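MRNA interferase (Mycobacterium tuberculosis, PDB 6L2A) probably cleaves RNA as the toxic component of a type II toxin-antitoxin system of the PemK/MazF family. Local coordinates at residues G9-V14 / T74-D79; R37-A42 / G48-V53; E85-I90 / E112-H117. The protein carries 6 engineered substitutions. All coordinates share one frame; numbering follows the deposited sequence.

In the fold
From the N terminus, strand 10-14 comes first, and interaction 1 joins it to the loop after helix 71-74, closing a large loop of chain. Nested inside that loop is interaction 2, where helix 36-45 folds back over a short connection onto strand 49-56. Interaction 3 follows in series, with residues 85-90 closing a loop through strands 88-91 and 95-101 onto the last helix, 104-117. All three reach the same curled antiparallel sheet. Interactions 2 and 3 share a strand pairing, with Ile50 O 2.7 Å from Ile90 N, and both touch the second subunit. Interaction 1 lies across the chain's centre from interaction 3, although Val14 and Ile90 still pack together between them.

Interaction 1 of 3, residues G9-V14 / T74-D79; sequences GEIWQV and TGLQVD
Ile11 reaches across to Thr74 and Leu76 in a small, buried contact made by van der Waals packing, with no hydrogen bond across it. Its CD1 methyl does all the touching. That methyl lies 3.4 Å from Thr74 CB, tighter than usual for two carbons, and 3.7 Å from Thr74 CG2, the two side chains meeting at a slant. A second methyl partner is Leu76, whose CD1 stands 4.1 Å from Ile11 CD1. The extended second torsion of Ile11 (chi2 173°) carries CD1 outward from the strand to the end of its reach. Leu76 starts out alongside the strand, and its side-chain end comes nearer.

Hydrogen bonds act within each segment instead of between them. Thr74 OG1 accepts from Leu76 N at 3.2 Å, bent to 142°, which makes an ST turn; the same hydroxyl is also hydrogen-bonded to Ser70 O. The chain turns here, just where Gly75 leaves helical geometry with positive phi, and Leu76 follows on the side of the isoleucine. On the other side of strand 10-14, Trp12 NE1 gives a nearly straight bond to Glu10 OE2 (2.8 Å, 167°). The acceptor lies practically in the indole plane, whereas the donor approaches from above the carboxylate plane. Arg7 forms a salt bridge with OE1 of the same carboxylate, so both of its oxygens have partners.

Strand 10-14 runs antiparallel between strands 28-32 and 95-101 of the SH3-like MazF fold. The contact brings the turn after helix 71-74 against this part of the sheet: Thr74 also packs on Leu69 of strand 66-69, Leu76 on Pro29 of strand 28-32, and Ile11 on Val102, just past strand 95-101.

Interaction 2 of 3, residues R37-A42 / G48-V53; sequences RANATA and GVITVV
The carboxamide of Asn39 is the flat group of this contact, and Ile50 meets it at the oxygen end. Asn39 OD1 lies 3.5 Å from Ile50 CD1 and 3.9 Å from Ile50 CG2, so two methyl groups of one isoleucine rest against the same oxygen; the two side chains cross at about a right angle. Both polar ends of the amide are hydrogen-bonded to neighbouring residues, OD1 to Ser34 OG and ND2 to Asp36 OD1, which fixes its rotation. In this SH3-like MazF fold the pair joins helix 36-45 to strand 49-56, which follows it after a short connection.

Just before the strand the backbones come closest, Gly48 CA lying 4.9 Å from Ala42 CA. With no side chain in the way, the glycine also brings its CA to 4.3 Å from Ala42 CB. Ile50 rests on Val32 of strand 28-32 as well, as does Asn39, and Ser34 OG links the helix and the strand by also bonding Thr51 N.

Ile50 provides the apolar part too. Because its second torsion is folded (chi2 -65°), CD1 turns toward the helix and approaches Ala42 CB. Ala42 sits one helical turn along from Asn39, and the single CD1 methyl of Ile50 therefore touches the helix at two points, with Asn39 OD1 on one flank and Ala42 CB, at 3.8 Å, on another.

Interaction 3 of 3, residues E85-I90 / E112-H117; sequences EQIRSI and EALKLH
The imidazole of His117 overlaps the backbone of Glu85, with Glu85 CA lying over the centre of one ring face. CA stands 3.5 Å from the ring centroid, in a direction 13° off the ring normal, a CH-pi contact; Glu85 CB adds to it at 3.6 Å from His117 CE1. Here the closing helix of the SH3-like MazF fold, 104-117, packs on Glu85 and Ile87, in the turn leading into strand 88-91, at the subunit interface.

The first torsion of His117 (chi1 174°) swings the ring away from its own backbone N and out over the turn. In Glu85, CG sits between the backbone N and the carbonyl carbon, and the chain bends at chi2 (-79°), which leads the carboxylate away from the ring. Glu85 OE1 is therefore 5.9 Å from His117 ND1, and the acid finds its partner in Gln66, whose NE2 bonds OE2. Ring atom NE2 of His117 is hydrogen-bonded to Thr51 OG1 of the second subunit, which ties the helix end to the dimer partner. Ser89 of the second subunit also reaches this region; its OG lies within hydrogen-bonding reach of both Glu85 O and Ile87 O, and can give its single proton to one of them at a time.

One turn back along the helix, an apolar contact accompanies the aromatic one. Ile87 extends fully, and its CD1 meets Leu114 CD2 at 4.0 Å, the two side chains crossing roughly at right angles. Leu114 packs further on Val53 of strand 49-56 and on Ala84, so it bridges the turn and that strand.

Within the helix, His117 N donates to Ala113 O at 2.9 Å, a bond that holds the residue carrying the ring.

Interaction 1 of 3, residues G9-V14 / T74-D79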
loop_
_atom_site.group_PDB
_atom_site.type_symbol
_atom_site.label_atom_id
_atom_site.label_comp_id
_atom_site.label_asym_id
_atom_site.label_seq_id
_atom_site.Cartn_x
_atom_site.Cartn_y
_atom_site.Cartn_z
ATOM N N GLY A 9 0.916 -6.545 12.171
ATOM C CA GLY A 9 0.851 -7.988 12.235
ATOM C C GLY A 9 -0.461 -8.537 12.749
ATOM O O GLY A 9 -0.713 -9.738 12.598
ATOM N N GLU A 10 -1.301 -7.700 13.349
ATOM C CA GLU A 10 -2.619 -8.148 13.766
ATOM C C GLU A 10 -3.522 -8.350 12.557
ATOM O O GLU A 10 -3.384 -7.682 11.528
ATOM C CB GLU A 10 -3.260 -7.138 14.718
ATOM C CG GLU A 10 -2.625 -7.073 16.092
ATOM C CD GLU A 10 -3.413 -6.202 17.049
ATOM O OE1 GLU A 10 -3.290 -6.405 18.273
ATOM O OE2 GLU A 10 -4.156 -5.313 16.577
ATOM N N ILE A 11 -4.460 -9.283 12.695
ATOM C CA ILE A 11 -5.454 -9.568 11.666
ATOM C C ILE A 11 -6.782 -8.994 12.132
ATOM O O ILE A 11 -7.283 -9.354 13.204
ATOM C CB ILE A 11 -5.566 -11.072 11.386
ATOM C CG1 ILE A 11 -4.219 -11.611 10.919
ATOM C CG2 ILE A 11 -6.645 -11.347 10.342
ATOM C CD1 ILE A 11 -4.189 -13.091 10.782
ATOM N N TRP A 12 -7.348 -8.101 11.327
ATOM C CA TRP A 12 -8.600 -7.435 11.638
ATOM C C TRP A 12 -9.614 -7.685 10.533
ATOM O O TRP A 12 -9.259 -7.798 9.356
ATOM C CB TRP A 12 -8.404 -5.921 11.799
ATOM C CG TRP A 12 -7.787 -5.507 13.094
ATOM C CD1 TRP A 12 -6.516 -5.761 13.517
ATOM C CD2 TRP A 12 -8.411 -4.743 14.131
ATOM N NE1 TRP A 12 -6.314 -5.214 14.759
ATOM C CE2 TRP A 12 -7.461 -4.580 15.159
ATOM C CE3 TRP A 12 -9.683 -4.183 14.293
ATOM C CZ2 TRP A 12 -7.741 -3.883 16.333
ATOM C CZ3 TRP A 12 -9.961 -3.490 15.460
ATOM C CH2 TRP A 12 -8.994 -3.346 16.464
ATOM N N GLN A 13 -10.879 -7.775 10.923
ATOM C CA GLN A 13 -11.966 -7.657 9.966
ATOM C C GLN A 13 -12.128 -6.185 9.612
ATOM O O GLN A 13 -12.240 -5.338 10.503
ATOM C CB GLN A 13 -13.263 -8.222 10.546
ATOM C CG GLN A 13 -14.394 -8.363 9.539
ATOM C CD GLN A 13 -14.216 -9.556 8.613
ATOM O OE1 GLN A 13 -13.179 -10.222 8.622
ATOM N NE2 GLN A 13 -15.239 -9.836 7.813
ATOM N N VAL A 14 -12.106 -5.872 8.317
ATOM C CA VAL A 14 -12.114 -4.488 7.866
ATOM C C VAL A 14 -13.176 -4.311 6.791
ATOM O O VAL A 14 -13.566 -5.255 6.102
ATOM C CB VAL A 14 -10.735 -4.030 7.334
ATOM C CG1 VAL A 14 -9.660 -4.227 8.388
ATOM C CG2 VAL A 14 -10.377 -4.775 6.056
ATOM N N THR A 74 -3.533 -17.744 13.380
ATOM C CA THR A 74 -4.095 -16.476 12.929
ATOM C C THR A 74 -5.461 -16.157 13.520
ATOM O O THR A 74 -5.900 -15.003 13.442
ATOM C CB THR A 74 -4.211 -16.481 11.404
ATOM O OG1 THR A 74 -4.980 -17.618 10.994
ATOM C CG2 THR A 74 -2.833 -16.555 10.772
ATOM N N GLY A 75 -6.154 -17.128 14.104
ATOM C CA GLY A 75 -7.546 -16.918 14.441
ATOM C C GLY A 75 -8.492 -17.080 13.274
ATOM O O GLY A 75 -9.716 -17.079 13.477
ATOM N N LEU A 76 -7.965 -17.172 12.058
ATOM C CA LEU A 76 -8.705 -17.642 10.902
ATOM C C LEU A 76 -8.833 -19.151 11.018
ATOM O O LEU A 76 -7.945 -19.821 11.550
ATOM C CB LEU A 76 -7.975 -17.275 9.610
ATOM C CG LEU A 76 -7.586 -15.794 9.532
ATOM C CD1 LEU A 76 -6.497 -15.566 8.488
ATOM C CD2 LEU A 76 -8.792 -14.892 9.286
ATOM N N GLN A 77 -9.947 -19.685 10.513
ATOM C CA GLN A 77 -10.243 -21.111 10.623
ATOM C C GLN A 77 -9.648 -21.955 9.500
ATOM O O GLN A 77 -9.577 -23.181 9.644
ATOM C CB GLN A 77 -11.761 -21.328 10.673
ATOM N N VAL A 78 -9.233 -21.340 8.393
ATOM C CA VAL A 78 -8.612 -22.036 7.273
ATOM C C VAL A 78 -7.267 -21.391 6.992
ATOM O O VAL A 78 -7.037 -20.228 7.338
ATOM C CB VAL A 78 -9.487 -21.992 6.000
ATOM C CG1 VAL A 78 -10.597 -22.998 6.092
ATOM C CG2 VAL A 78 -10.049 -20.593 5.800
ATOM N N ASP A 79 -6.372 -22.148 6.358
ATOM C CA ASP A 79 -5.162 -21.540 5.828
ATOM C C ASP A 79 -5.544 -20.467 4.821
ATOM O O ASP A 79 -6.459 -20.644 4.012
ATOM C CB ASP A 79 -4.259 -22.585 5.172
ATOM C CG ASP A 79 -3.603 -23.505 6.181
ATOM O OD1 ASP A 79 -3.680 -23.208 7.391
ATOM O OD2 ASP A 79 -3.009 -24.523 5.767
#

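Interaction 2 of 3, residues R37-A42 / G48-V53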
loop_
_atom_site.group_PDB
_atom_site.type_symbol
_atom_site.label_atom_id
_atom_site.label_comp_id
_atom_site.label_asym_id
_atom_site.label_seq_id
_atom_site.Cartn_x
_atom_site.Cartn_y
_atom_site.Cartn_z
ATOM N N ARG A 37 4.241 3.289 15.114
ATOM C CA ARG A 37 4.198 4.704 15.472
ATOM C C ARG A 37 3.020 5.389 14.795
ATOM O O ARG A 37 2.300 6.173 15.426
ATOM C CB ARG A 37 5.512 5.398 15.104
ATOM C CG ARG A 37 6.747 4.777 15.744
ATOM C CD ARG A 37 8.012 5.564 15.420
ATOM N NE ARG A 37 8.095 6.817 16.168
ATOM C CZ ARG A 37 8.664 6.938 17.364
ATOM N NH1 ARG A 37 8.694 8.117 17.970
ATOM N NH2 ARG A 37 9.204 5.881 17.956
ATOM N N ALA A 38 2.796 5.086 13.513
ATOM C CA ALA A 38 1.620 5.597 12.818
ATOM C C ALA A 38 0.339 5.018 13.405
ATOM O O ALA A 38 -0.677 5.717 13.506
ATOM C CB ALA A 38 1.715 5.284 11.326
ATOM N N ASN A 39 0.366 3.742 13.794
ATOM C CA ASN A 39 -0.807 3.136 14.415
ATOM C C ASN A 39 -1.105 3.773 15.768
ATOM O O ASN A 39 -2.266 4.060 16.083
ATOM C CB ASN A 39 -0.606 1.629 14.569
ATOM C CG ASN A 39 -0.419 0.920 13.242
ATOM O OD1 ASN A 39 -0.835 1.412 12.192
ATOM N ND2 ASN A 39 0.206 -0.252 13.285
ATOM N N ALA A 40 -0.069 3.995 16.584
ATOM C CA ALA A 40 -0.265 4.625 17.887
ATOM C C ALA A 40 -0.814 6.039 17.751
ATOM O O ALA A 40 -1.567 6.499 18.620
ATOM C CB ALA A 40 1.049 4.642 18.669
ATOM N N THR A 41 -0.443 6.744 16.679
ATOM C CA THR A 41 -0.969 8.087 16.455
ATOM C C THR A 41 -2.458 8.048 16.139
ATOM O O THR A 41 -3.229 8.870 16.649
ATOM C CB THR A 41 -0.203 8.773 15.321
ATOM O OG1 THR A 41 1.195 8.803 15.633
ATOM C CG2 THR A 41 -0.702 10.199 15.122
ATOM N N ALA A 42 -2.879 7.099 15.300
ATOM C CA ALA A 42 -4.299 6.953 15.002
ATOM C C ALA A 42 -5.082 6.561 16.248
ATOM O O ALA A 42 -6.222 7.000 16.437
ATOM C CB ALA A 42 -4.497 5.922 13.890
ATOM N N GLY A 48 -7.524 8.481 11.601
ATOM C CA GLY A 48 -6.319 8.364 10.818
ATOM C C GLY A 48 -6.357 7.143 9.907
ATOM O O GLY A 48 -7.248 6.307 9.973
ATOM N N VAL A 49 -5.340 7.085 9.043
ATOM C CA VAL A 49 -5.208 6.008 8.066
ATOM C C VAL A 49 -4.355 4.888 8.642
ATOM O O VAL A 49 -3.305 5.128 9.249
ATOM C CB VAL A 49 -4.606 6.526 6.746
ATOM C CG1 VAL A 49 -5.667 7.213 5.907
ATOM C CG2 VAL A 49 -3.444 7.464 7.020
ATOM N N ILE A 50 -4.820 3.658 8.451
ATOM C CA ILE A 50 -4.055 2.441 8.687
ATOM C C ILE A 50 -3.848 1.779 7.334
ATOM O O ILE A 50 -4.687 1.900 6.437
ATOM C CB ILE A 50 -4.778 1.485 9.664
ATOM C CG1 ILE A 50 -5.226 2.246 10.911
ATOM C CG2 ILE A 50 -3.891 0.311 10.053
ATOM C CD1 ILE A 50 -4.080 2.774 11.744
ATOM N N THR A 51 -2.723 1.090 7.172
ATOM C CA THR A 51 -2.439 0.368 5.942
ATOM C C THR A 51 -2.547 -1.126 6.215
ATOM O O THR A 51 -1.969 -1.625 7.184
ATOM C CB THR A 51 -1.057 0.729 5.400
ATOM O OG1 THR A 51 -1.016 2.133 5.117
ATOM C CG2 THR A 51 -0.780 -0.038 4.126
ATOM N N VAL A 52 -3.309 -1.828 5.373
ATOM C CA VAL A 52 -3.612 -3.235 5.590
ATOM C C VAL A 52 -3.332 -4.030 4.322
ATOM O O VAL A 52 -3.322 -3.498 3.209
ATOM C CB VAL A 52 -5.074 -3.458 6.038
ATOM C CG1 VAL A 52 -5.350 -2.725 7.344
ATOM C CG2 VAL A 52 -6.039 -3.014 4.944
ATOM N N VAL A 53 -3.117 -5.326 4.513
ATOM C CA VAL A 53 -2.937 -6.282 3.424
ATOM C C VAL A 53 -4.081 -7.289 3.478
ATOM O O VAL A 53 -4.183 -8.055 4.448
ATOM C CB VAL A 53 -1.567 -6.971 3.517
ATOM C CG1 VAL A 53 -1.515 -8.178 2.611
ATOM C CG2 VAL A 53 -0.464 -5.986 3.157
#

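Interaction 3 of 3, residues E85-I90 / E112-H117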
loop_
_atom_site.group_PDB
_atom_site.type_symbol
_atom_site.label_atom_id
_atom_site.label_comp_id
_atom_site.label_asym_id
_atom_site.label_seq_id
_atom_site.Cartn_x
_atom_site.Cartn_y
_atom_site.Cartn_z
ATOM N N GLU A 85 -0.028 -7.509 -2.976
ATOM C CA GLU A 85 -0.367 -6.731 -4.160
ATOM C C GLU A 85 -1.719 -6.039 -4.039
ATOM O O GLU A 85 -2.045 -5.201 -4.885
ATOM C CB GLU A 85 -0.341 -7.623 -5.409
ATOM C CG GLU A 85 -1.603 -8.454 -5.660
ATOM C CD GLU A 85 -1.701 -9.705 -4.795
ATOM O OE1 GLU A 85 -0.902 -9.861 -3.849
ATOM O OE2 GLU A 85 -2.586 -10.542 -5.073
ATOM N N GLN A 86 -2.505 -6.362 -3.008
ATOM C CA GLN A 86 -3.800 -5.739 -2.775
ATOM C C GLN A 86 -3.760 -4.750 -1.616
ATOM O O GLN A 86 -4.805 -4.438 -1.039
ATOM C CB GLN A 86 -4.864 -6.809 -2.524
ATOM C CG GLN A 86 -4.954 -7.861 -3.616
ATOM C CD GLN A 86 -6.223 -7.740 -4.433
ATOM O OE1 GLN A 86 -6.397 -6.786 -5.193
ATOM N NE2 GLN A 86 -7.120 -8.707 -4.278
ATOM N N ILE A 87 -2.569 -4.252 -1.274
ATOM C CA ILE A 87 -2.400 -3.375 -0.120
ATOM C C ILE A 87 -3.268 -2.128 -0.262
ATOM O O ILE A 87 -3.389 -1.549 -1.349
ATOM C CB ILE A 87 -0.909 -3.026 0.030
ATOM C CG1 ILE A 87 -0.663 -2.067 1.194
ATOM C CG2 ILE A 87 -0.355 -2.450 -1.270
ATOM C CD1 ILE A 87 0.811 -1.790 1.424
ATOM N N ARG A 88 -3.906 -1.727 0.841
ATOM C CA ARG A 88 -4.761 -0.548 0.864
ATOM C C ARG A 88 -4.560 0.210 2.166
ATOM O O ARG A 88 -4.173 -0.359 3.190
ATOM C CB ARG A 88 -6.257 -0.881 0.751
ATOM C CG ARG A 88 -6.615 -2.158 0.028
ATOM C CD ARG A 88 -6.885 -1.908 -1.442
ATOM N NE ARG A 88 -7.694 -2.975 -2.020
ATOM C CZ ARG A 88 -9.020 -3.025 -1.938
ATOM N NH1 ARG A 88 -9.684 -4.031 -2.490
ATOM N NH2 ARG A 88 -9.684 -2.067 -1.303
ATOM N N SER A 89 -4.862 1.503 2.118
ATOM C CA SER A 89 -4.957 2.337 3.306
ATOM C C SER A 89 -6.424 2.624 3.585
ATOM O O SER A 89 -7.175 2.985 2.673
ATOM C CB SER A 89 -4.178 3.642 3.139
ATOM O OG SER A 89 -2.786 3.385 3.067
ATOM N N ILE A 90 -6.830 2.449 4.840
ATOM C CA ILE A 90 -8.217 2.618 5.243
ATOM C C ILE A 90 -8.267 3.538 6.451
ATOM O O ILE A 90 -7.280 3.722 7.165
ATOM C CB ILE A 90 -8.896 1.271 5.571
ATOM C CG1 ILE A 90 -8.131 0.555 6.685
ATOM C CG2 ILE A 90 -8.973 0.395 4.330
ATOM C CD1 ILE A 90 -8.823 -0.699 7.198
ATOM N N GLU A 112 9.088 -9.281 3.317
ATOM C CA GLU A 112 9.761 -9.569 2.055
ATOM C C GLU A 112 8.797 -9.479 0.879
ATOM O O GLU A 112 9.165 -8.990 -0.196
ATOM C CB GLU A 112 10.414 -10.949 2.113
ATOM C CG GLU A 112 11.618 -11.015 3.032
ATOM C CD GLU A 112 12.745 -10.117 2.566
ATOM O OE1 GLU A 112 13.151 -10.232 1.391
ATOM O OE2 GLU A 112 13.223 -9.293 3.373
ATOM N N ALA A 113 7.558 -9.945 1.061
ATOM C CA ALA A 113 6.567 -9.850 -0.007
ATOM C C ALA A 113 6.230 -8.397 -0.315
ATOM O O ALA A 113 6.030 -8.029 -1.479
ATOM C CB ALA A 113 5.308 -10.626 0.375
ATOM N N LEU A 114 6.162 -7.555 0.717
ATOM C CA LEU A 114 5.908 -6.135 0.496
ATOM C C LEU A 114 7.067 -5.474 -0.236
ATOM O O LEU A 114 6.853 -4.677 -1.157
ATOM C CB LEU A 114 5.645 -5.439 1.831
ATOM C CG LEU A 114 4.294 -5.736 2.483
ATOM C CD1 LEU A 114 4.296 -5.292 3.938
ATOM C CD2 LEU A 114 3.176 -5.053 1.713
ATOM N N LYS A 115 8.304 -5.787 0.162
ATOM C CA LYS A 115 9.461 -5.215 -0.521
ATOM C C LYS A 115 9.521 -5.665 -1.973
ATOM O O LYS A 115 9.837 -4.868 -2.866
ATOM C CB LYS A 115 10.748 -5.594 0.215
ATOM C CG LYS A 115 10.860 -4.990 1.603
ATOM C CD LYS A 115 12.284 -5.051 2.111
ATOM C CE LYS A 115 12.829 -6.461 2.011
ATOM N NZ LYS A 115 14.315 -6.483 2.087
ATOM N N LEU A 116 9.214 -6.938 -2.232
ATOM C CA LEU A 116 9.178 -7.428 -3.606
ATOM C C LEU A 116 8.109 -6.707 -4.417
ATOM O O LEU A 116 8.372 -6.230 -5.528
ATOM C CB LEU A 116 8.929 -8.937 -3.617
ATOM C CG LEU A 116 8.716 -9.540 -5.008
ATOM C CD1 LEU A 116 10.028 -9.620 -5.776
ATOM C CD2 LEU A 116 8.055 -10.905 -4.909
ATOM N N HIS A 117 6.892 -6.616 -3.877
ATOM C CA HIS A 117 5.805 -6.004 -4.631
ATOM C C HIS A 117 6.083 -4.535 -4.919
ATOM O O HIS A 117 5.716 -4.026 -5.983
ATOM C CB HIS A 117 4.482 -6.142 -3.881
ATOM C CG HIS A 117 3.353 -5.406 -4.533
ATOM N ND1 HIS A 117 2.872 -5.738 -5.782
ATOM C CD2 HIS A 117 2.629 -4.337 -4.122
ATOM C CE1 HIS A 117 1.887 -4.918 -6.103
ATOM N NE2 HIS A 117 1.722 -4.057 -5.115
#